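Local coordinates for protein homoserine dehydrogenase (PDB 3ING) that probably catalyses the NADPH-dependent reduction of aspartate semialdehyde to homoserine on the pathway to threonine and methionine, at residues L17-I22 and A312-I317; S55-N60 and G65-R70; D77-A82 and S109-V114. All blocks are in the same frame, centred on the assembly; numbering follows the deposited sequence.

Interaction 1: residues L17-I22 and A312-I317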
loop_
_atom_site.group_PDB
_atom_site.type_symbol
_atom_site.label_atom_id
_atom_site.label_comp_id
_atom_site.label_asym_id
_atom_site.label_seq_id
_atom_site.Cartn_x
_atom_site.Cartn_y
_atom_site.Cartn_z
ATOM N N LEU A 17 -21.342 11.207 -5.044
ATOM C CA LEU A 17 -22.512 10.411 -4.623
ATOM C C LEU A 17 -22.044 9.038 -4.116
ATOM O O LEU A 17 -22.591 8.528 -3.160
ATOM C CB LEU A 17 -23.533 10.293 -5.737
ATOM C CG LEU A 17 -24.952 9.886 -5.363
ATOM C CD1 LEU A 17 -25.542 10.790 -4.260
ATOM C CD2 LEU A 17 -25.850 9.889 -6.618
ATOM N N ASN A 18 -21.008 8.468 -4.732
ATOM C CA ASN A 18 -20.437 7.201 -4.254
ATOM C C ASN A 18 -19.749 7.351 -2.908
ATOM O O ASN A 18 -19.654 6.401 -2.131
ATOM C CB ASN A 18 -19.462 6.609 -5.293
ATOM C CG ASN A 18 -20.177 5.839 -6.391
ATOM O OD1 ASN A 18 -21.083 5.080 -6.099
ATOM N ND2 ASN A 18 -19.783 6.058 -7.650
ATOM N N VAL A 19 -19.231 8.543 -2.638
ATOM C CA VAL A 19 -18.654 8.797 -1.328
ATOM C C VAL A 19 -19.746 8.678 -0.242
ATOM O O VAL A 19 -19.568 8.001 0.784
ATOM C CB VAL A 19 -17.915 10.163 -1.265
ATOM C CG1 VAL A 19 -17.703 10.577 0.173
ATOM C CG2 VAL A 19 -16.534 10.109 -2.037
ATOM N N LEU A 20 -20.911 9.256 -0.519
ATOM C CA LEU A 20 -22.041 9.126 0.378
ATOM C C LEU A 20 -22.482 7.663 0.497
ATOM O O LEU A 20 -22.775 7.184 1.577
ATOM C CB LEU A 20 -23.218 9.981 -0.129
ATOM C CG LEU A 20 -23.096 11.502 -0.046
ATOM C CD1 LEU A 20 -24.389 12.190 -0.479
ATOM C CD2 LEU A 20 -22.713 11.935 1.363
ATOM N N ARG A 21 -22.527 6.946 -0.616
ATOM C CA ARG A 21 -22.945 5.542 -0.564
ATOM C C ARG A 21 -22.023 4.740 0.333
ATOM O O ARG A 21 -22.498 3.968 1.185
ATOM C CB ARG A 21 -22.963 4.914 -1.958
ATOM C CG ARG A 21 -24.107 5.393 -2.874
ATOM C CD ARG A 21 -24.138 4.688 -4.237
ATOM N NE ARG A 21 -25.164 5.275 -5.101
ATOM C CZ ARG A 21 -24.946 6.023 -6.178
ATOM N NH1 ARG A 21 -23.724 6.287 -6.609
ATOM N NH2 ARG A 21 -25.979 6.471 -6.868
ATOM N N ILE A 22 -20.713 4.929 0.168
ATOM C CA ILE A 22 -19.720 4.199 0.970
ATOM C C ILE A 22 -19.821 4.561 2.435
ATOM O O ILE A 22 -19.816 3.683 3.286
ATOM C CB ILE A 22 -18.282 4.393 0.417
ATOM C CG1 ILE A 22 -18.190 3.688 -0.945
ATOM C CG2 ILE A 22 -17.206 3.809 1.377
ATOM C CD1 ILE A 22 -16.915 3.897 -1.730
ATOM N N ALA A 312 -11.178 5.547 -2.127
ATOM C CA ALA A 312 -9.897 6.225 -1.833
ATOM C C ALA A 312 -10.130 7.482 -1.021
ATOM O O ALA A 312 -9.450 7.743 -0.013
ATOM C CB ALA A 312 -9.142 6.556 -3.179
ATOM N N VAL A 313 -11.144 8.256 -1.407
ATOM C CA VAL A 313 -11.561 9.418 -0.617
ATOM C C VAL A 313 -11.928 9.012 0.819
ATOM O O VAL A 313 -11.503 9.679 1.786
ATOM C CB VAL A 313 -12.745 10.206 -1.281
ATOM C CG1 VAL A 313 -13.235 11.333 -0.396
ATOM C CG2 VAL A 313 -12.352 10.702 -2.713
ATOM N N VAL A 314 -12.684 7.922 0.984
ATOM C CA VAL A 314 -13.130 7.556 2.337
ATOM C C VAL A 314 -11.951 6.989 3.142
ATOM O O VAL A 314 -11.885 7.186 4.349
ATOM C CB VAL A 314 -14.380 6.641 2.344
ATOM C CG1 VAL A 314 -14.722 6.179 3.779
ATOM C CG2 VAL A 314 -15.577 7.375 1.736
ATOM N N ASN A 315 -11.006 6.336 2.467
ATOM C CA ASN A 315 -9.776 5.911 3.154
ATOM C C ASN A 315 -9.054 7.131 3.716
ATOM O O ASN A 315 -8.625 7.127 4.868
ATOM C CB ASN A 315 -8.838 5.131 2.239
ATOM C CG ASN A 315 -7.717 4.496 3.005
ATOM O OD1 ASN A 315 -6.555 4.970 2.987
ATOM N ND2 ASN A 315 -8.065 3.479 3.773
ATOM N N ASP A 316 -8.960 8.203 2.919
ATOM C CA ASP A 316 -8.342 9.443 3.388
ATOM C C ASP A 316 -9.082 10.004 4.604
ATOM O O ASP A 316 -8.443 10.467 5.560
ATOM C CB ASP A 316 -8.260 10.506 2.295
ATOM C CG ASP A 316 -7.028 10.366 1.389
ATOM O OD1 ASP A 316 -6.042 9.667 1.752
ATOM O OD2 ASP A 316 -7.037 11.043 0.331
ATOM N N ILE A 317 -10.415 9.995 4.564
ATOM C CA ILE A 317 -11.223 10.460 5.720
ATOM C C ILE A 317 -10.882 9.667 7.000
ATOM O O ILE A 317 -10.706 10.235 8.103
ATOM C CB ILE A 317 -12.747 10.361 5.417
ATOM C CG1 ILE A 317 -13.143 11.335 4.288
ATOM C CG2 ILE A 317 -13.580 10.617 6.705
ATOM C CD1 ILE A 317 -14.641 11.242 3.846
#

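Interaction 2: residues S55-N60 and G65-R70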
loop_
_atom_site.group_PDB
_atom_site.type_symbol
_atom_site.label_atom_id
_atom_site.label_comp_id
_atom_site.label_asym_id
_atom_site.label_seq_id
_atom_site.Cartn_x
_atom_site.Cartn_y
_atom_site.Cartn_z
ATOM N N SER A 55 -28.969 8.458 3.192
ATOM C CA SER A 55 -29.664 7.644 2.192
ATOM C C SER A 55 -30.790 8.446 1.575
ATOM O O SER A 55 -31.085 8.288 0.409
ATOM C CB SER A 55 -30.173 6.325 2.778
ATOM O OG SER A 55 -31.055 6.583 3.806
ATOM N N SER A 56 -31.411 9.317 2.356
ATOM C CA SER A 56 -32.440 10.163 1.810
ATOM C C SER A 56 -31.860 11.162 0.807
ATOM O O SER A 56 -32.458 11.437 -0.230
ATOM C CB SER A 56 -33.172 10.892 2.908
ATOM O OG SER A 56 -34.378 11.330 2.394
ATOM N N ILE A 57 -30.685 11.697 1.098
ATOM C CA ILE A 57 -30.027 12.614 0.178
ATOM C C ILE A 57 -29.610 11.884 -1.095
ATOM O O ILE A 57 -29.752 12.411 -2.195
ATOM C CB ILE A 57 -28.809 13.295 0.839
ATOM C CG1 ILE A 57 -29.312 14.291 1.913
ATOM C CG2 ILE A 57 -27.950 13.973 -0.212
ATOM C CD1 ILE A 57 -28.250 14.806 2.852
ATOM N N ILE A 58 -29.086 10.670 -0.953
ATOM C CA ILE A 58 -28.719 9.872 -2.126
ATOM C C ILE A 58 -29.960 9.645 -3.024
ATOM O O ILE A 58 -29.926 9.858 -4.249
ATOM C CB ILE A 58 -28.126 8.532 -1.722
ATOM C CG1 ILE A 58 -26.744 8.718 -1.076
ATOM C CG2 ILE A 58 -28.004 7.614 -2.952
ATOM C CD1 ILE A 58 -26.286 7.473 -0.295
ATOM N N SER A 59 -31.063 9.247 -2.398
ATOM C CA SER A 59 -32.277 8.975 -3.122
ATOM C C SER A 59 -32.789 10.217 -3.862
ATOM O O SER A 59 -33.209 10.122 -5.025
ATOM C CB SER A 59 -33.324 8.389 -2.179
ATOM O OG SER A 59 -34.588 8.319 -2.798
ATOM N N ASN A 60 -32.775 11.371 -3.187
ATOM C CA ASN A 60 -33.235 12.614 -3.775
ATOM C C ASN A 60 -32.349 13.069 -4.944
ATOM O O ASN A 60 -32.847 13.563 -5.951
ATOM C CB ASN A 60 -33.298 13.735 -2.739
ATOM C CG ASN A 60 -34.051 14.950 -3.252
ATOM O OD1 ASN A 60 -33.485 16.029 -3.444
ATOM N ND2 ASN A 60 -35.328 14.763 -3.528
ATOM N N GLY A 65 -31.993 14.714 -9.516
ATOM C CA GLY A 65 -30.791 15.379 -10.011
ATOM C C GLY A 65 -30.317 16.515 -9.126
ATOM O O GLY A 65 -29.357 17.216 -9.478
ATOM N N ARG A 66 -30.946 16.697 -7.958
ATOM C CA ARG A 66 -30.553 17.756 -7.025
ATOM C C ARG A 66 -30.468 17.250 -5.591
ATOM O O ARG A 66 -31.181 16.338 -5.190
ATOM C CB ARG A 66 -31.527 18.906 -7.044
ATOM C CG ARG A 66 -31.442 19.727 -8.266
ATOM C CD ARG A 66 -32.454 20.858 -8.208
ATOM N NE ARG A 66 -33.750 20.459 -7.635
ATOM C CZ ARG A 66 -34.711 19.763 -8.264
ATOM N NH1 ARG A 66 -34.562 19.311 -9.516
ATOM N NH2 ARG A 66 -35.834 19.492 -7.618
ATOM N N ILE A 67 -29.577 17.861 -4.824
ATOM C CA ILE A 67 -29.393 17.497 -3.431
ATOM C C ILE A 67 -30.571 17.927 -2.613
ATOM O O ILE A 67 -31.010 17.205 -1.702
ATOM C CB ILE A 67 -28.133 18.161 -2.849
ATOM C CG1 ILE A 67 -26.911 17.452 -3.440
ATOM C CG2 ILE A 67 -28.145 18.123 -1.284
ATOM C CD1 ILE A 67 -26.767 16.032 -2.938
ATOM N N SER A 68 -31.065 19.109 -2.918
ATOM C CA SER A 68 -32.192 19.657 -2.199
ATOM C C SER A 68 -32.825 20.738 -3.025
ATOM O O SER A 68 -32.370 21.044 -4.131
ATOM C CB SER A 68 -31.731 20.283 -0.898
ATOM O OG SER A 68 -31.273 21.609 -1.110
ATOM N N ASP A 69 -33.850 21.366 -2.465
ATOM C CA ASP A 69 -34.524 22.446 -3.143
ATOM C C ASP A 69 -34.190 23.740 -2.438
ATOM O O ASP A 69 -35.021 24.628 -2.341
ATOM C CB ASP A 69 -36.032 22.167 -3.185
ATOM C CG ASP A 69 -36.369 20.925 -4.036
ATOM O OD1 ASP A 69 -36.533 21.101 -5.275
ATOM O OD2 ASP A 69 -36.461 19.797 -3.464
ATOM N N ARG A 70 -32.942 23.820 -1.988
ATOM C CA ARG A 70 -32.380 24.933 -1.222
ATOM C C ARG A 70 -31.080 25.450 -1.890
ATOM O O ARG A 70 -29.998 24.816 -1.803
ATOM C CB ARG A 70 -32.119 24.403 0.174
ATOM C CG ARG A 70 -31.481 25.308 1.169
ATOM C CD ARG A 70 -31.797 24.695 2.523
ATOM N NE ARG A 70 -30.779 24.900 3.548
ATOM C CZ ARG A 70 -30.685 25.964 4.336
ATOM N NH1 ARG A 70 -31.539 26.990 4.217
ATOM N NH2 ARG A 70 -29.705 26.005 5.243
#

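Interaction 3: residues D77-A82 and S109-V114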
loop_
_atom_site.group_PDB
_atom_site.type_symbol
_atom_site.label_atom_id
_atom_site.label_comp_id
_atom_site.label_asym_id
_atom_site.label_seq_id
_atom_site.Cartn_x
_atom_site.Cartn_y
_atom_site.Cartn_z
ATOM N N ASP A 77 -22.144 28.858 2.589
ATOM C CA ASP A 77 -23.416 28.227 2.996
ATOM C C ASP A 77 -23.269 26.999 3.891
ATOM O O ASP A 77 -24.235 26.606 4.562
ATOM C CB ASP A 77 -24.214 27.786 1.764
ATOM C CG ASP A 77 -24.726 28.948 0.932
ATOM O OD1 ASP A 77 -24.827 30.059 1.476
ATOM O OD2 ASP A 77 -25.030 28.731 -0.266
ATOM N N LEU A 78 -22.083 26.368 3.872
ATOM C CA LEU A 78 -21.851 25.122 4.603
ATOM C C LEU A 78 -21.074 25.317 5.897
ATOM O O LEU A 78 -20.909 24.400 6.654
ATOM C CB LEU A 78 -21.125 24.136 3.686
ATOM C CG LEU A 78 -21.884 23.785 2.395
ATOM C CD1 LEU A 78 -21.052 22.918 1.483
ATOM C CD2 LEU A 78 -23.204 23.088 2.737
HETATM N N MSE A 79 -20.646 26.518 6.189
HETATM C CA MSE A 79 -19.789 26.730 7.345
HETATM C C MSE A 79 -20.561 26.980 8.647
HETATM O O MSE A 79 -19.960 27.308 9.669
HETATM C CB MSE A 79 -18.844 27.886 7.062
HETATM C CG MSE A 79 -18.005 27.675 5.824
HETATM SE SE MSE A 79 -16.620 26.348 6.121
HETATM C CE MSE A 79 -16.503 25.502 4.306
ATOM N N GLY A 80 -21.879 26.798 8.619
ATOM C CA GLY A 80 -22.688 26.922 9.822
ATOM C C GLY A 80 -22.615 25.757 10.801
ATOM O O GLY A 80 -23.040 25.876 11.960
ATOM N N GLU A 81 -22.113 24.620 10.353
ATOM C CA GLU A 81 -22.007 23.476 11.226
ATOM C C GLU A 81 -20.553 23.201 11.515
ATOM O O GLU A 81 -19.702 23.282 10.622
ATOM C CB GLU A 81 -22.624 22.231 10.565
ATOM C CG GLU A 81 -24.145 22.306 10.370
ATOM C CD GLU A 81 -24.934 22.258 11.681
ATOM O OE1 GLU A 81 -24.462 21.624 12.665
ATOM O OE2 GLU A 81 -26.044 22.841 11.704
ATOM N N ALA A 82 -20.293 22.831 12.753
ATOM C CA ALA A 82 -18.987 22.374 13.175
ATOM C C ALA A 82 -18.677 21.065 12.453
ATOM O O ALA A 82 -19.490 20.151 12.478
ATOM C CB ALA A 82 -18.981 22.161 14.692
ATOM N N SER A 109 -11.172 27.567 9.201
ATOM C CA SER A 109 -12.336 27.222 9.982
ATOM C C SER A 109 -12.082 26.034 10.896
ATOM O O SER A 109 -13.029 25.494 11.435
ATOM C CB SER A 109 -13.486 26.837 9.062
ATOM O OG SER A 109 -13.946 27.940 8.308
ATOM N N GLY A 110 -10.843 25.574 11.006
ATOM C CA GLY A 110 -10.537 24.459 11.903
ATOM C C GLY A 110 -10.693 23.073 11.301
ATOM O O GLY A 110 -10.769 22.069 12.029
HETATM N N MSE A 111 -10.699 22.991 9.977
HETATM C CA MSE A 111 -10.913 21.732 9.332
HETATM C C MSE A 111 -9.696 21.252 8.570
HETATM O O MSE A 111 -8.888 22.064 8.083
HETATM C CB MSE A 111 -12.070 21.850 8.353
HETATM C CG MSE A 111 -13.368 22.274 8.973
HETATM SE SE MSE A 111 -14.791 22.195 7.682
HETATM C CE MSE A 111 -14.907 23.566 7.137
ATOM N N ASN A 112 -9.556 19.926 8.455
ATOM C CA ASN A 112 -8.591 19.377 7.484
ATOM C C ASN A 112 -9.316 19.189 6.176
ATOM O O ASN A 112 -10.535 19.398 6.104
ATOM C CB ASN A 112 -7.977 18.062 7.975
ATOM C CG ASN A 112 -7.169 18.227 9.219
ATOM O OD1 ASN A 112 -6.265 19.072 9.301
ATOM N ND2 ASN A 112 -7.469 17.409 10.214
ATOM N N VAL A 113 -8.579 18.815 5.121
ATOM C CA VAL A 113 -9.159 18.612 3.824
ATOM C C VAL A 113 -8.799 17.297 3.196
ATOM O O VAL A 113 -7.670 16.832 3.300
ATOM C CB VAL A 113 -8.734 19.782 2.846
ATOM C CG1 VAL A 113 -9.172 19.510 1.424
ATOM C CG2 VAL A 113 -9.331 21.106 3.330
ATOM N N VAL A 114 -9.784 16.697 2.526
ATOM C CA VAL A 114 -9.559 15.556 1.645
ATOM C C VAL A 114 -10.042 15.945 0.253
ATOM O O VAL A 114 -11.151 16.450 0.104
ATOM C CB VAL A 114 -10.324 14.326 2.086
ATOM C CG1 VAL A 114 -10.214 13.287 1.019
ATOM C CG2 VAL A 114 -9.800 13.818 3.461
#

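Interaction 1: residues L17-I22 and A312-I317
V19 meets V313 and V314 on one side of helix 14-29; along that same helix R21 NH1 gives a hydrogen to N18 OD1 over 2.9 Å, with an N-H...O angle of 151°. The donor stands well above the N18 amide plane, whereas OD1 lies close to the guanidinium plane of R21. L17 CG lies over the rim of one face of that guanidinium, and E62 takes its other terminal nitrogen in a salt bridge.

The contact itself is made by compact, branched side chains suited to close helix packing; the axes of the two segments pass 9.8 Å apart at a crossing angle of -57°. V19 CG2 rests 3.9 Å from V313 CB, the two side chains lying roughly at right angles. With V19 CG1 anti to the backbone N (chi1 163°), this second methyl reaches V314 CG2 at 4.1 Å. I22 CG2 approaches the same V314 methyl at 3.9 Å. P161 of the second subunit packs on both I22 and V314, while V313 also leans on V87 of the central sheet. Helix 306-321 thus packs, late in the chain, on the helix after the glycine-rich turn of a Rossmann-type nucleotide-binding fold.

Interaction 2: residues S55-N60 and G65-R70
I57 and I67 meet methyl to methyl, their side chains at a slant to each other: I57 CG2 touches I67 CD1 at 3.6 Å. The CA-CB bond of I67 points away from helix 54-64, yet the chain doubles back, since chi2 (-69°) folds CD1 round toward the helix. A long branched residue suits both places, because both isoleucines also pack on V40 of the sheet.

One helical turn further on, N60 turns its side chain toward the loop. Its CG is anti to the backbone N, which carries the side chain toward the backbone carbonyls of R66 and I67, with N60 CG 3.7 Å from R66 O. The backbone oxygen of N60 accepts from T64 OG1. G65, with a positive phi of 81°, then takes the chain out of the helix, as glycine does readily.

Within the loop, R66 NH2 bridges to D69 OD1 at 2.9 Å on the syn side of the carboxylate, at an N-H...O angle of 154°. S68 OG accepts from R70 N at 2.9 Å, forming an ST turn, and bonds to Y46 O as well. I67 lies against T12, an NADPH-binding residue, and about 6 Å from the cofactor at the nearest atoms, so I67, and G65, whose carbonyl bonds to the NADPH-binding K61, probably belong to the second shell of a Rossmann-type dinucleotide site.

Interaction 3: residues D77-A82 and S109-V114
A Schellman motif ends helix 97-108, and the residues flanking its glycine, S109 and M111, are the ones that meet M79. G110 is the C-prime residue: its positive phi lets G110 N bond to F107 O and M111 N to A106 O, backbone angles that suit glycine, which has no CB to press on the carbonyl O of S109. Both methionines are present as selenomethionine.

M79 SE sits 3.4 Å from M111 CE, a close approach of two flexible apolar ends that meet at a slant. The M79 methyl follows, its CE lying 3.8 Å from M111 CE. The two chains get there differently. M79 bends at chi2 (-73°) and again at chi3, which curls its end toward the other segment although its CA-CB bond runs alongside that segment. M111 runs straight through chi2 (-174°) and turns near its tip. S109 OG comes to 3.8 Å from M79 SE, while hydrogen-bonding to M105 O one turn back in the helix.

Strand 85-88, helix 97-108 and strand 112-115 make a beta-alpha-beta crossover between neighbouring parallel strands of the Rossmann-type sheet, and the contact lies where the chain leaves the helix for the second strand. M79 belongs to a type I turn from L78 to E81, shortly before the first strand. It packs on M105 of the helix too, while the more buried M111 reaches I8 of strand 4-10. Beyond M111, the backbones of N112 and V114 bond to L86, and N112 OD1 accepts from Y138 N on the way to the next strand.

From the N terminus, residues 17-22 open the longest loop, which closes only when 312-317 comes back some 290 residues later. Interactions 2 and 3 both nest inside it and follow each other in series without crossing: interaction 2 closes a short loop containing the last turn of helix 54-64, and interaction 3 then spans strand 85-88 and helix 97-108. Interaction 1 touches both. L20 and R21 pack on I57 and I58 of interaction 2, and V313, D316 and I317 pack on V114 of interaction 3. Interactions 2 and 3 do not touch. Interaction 1 ties helix 306-321 to helix 14-29, while interactions 2 and 3 join loops to helix ends within the nucleotide-binding part.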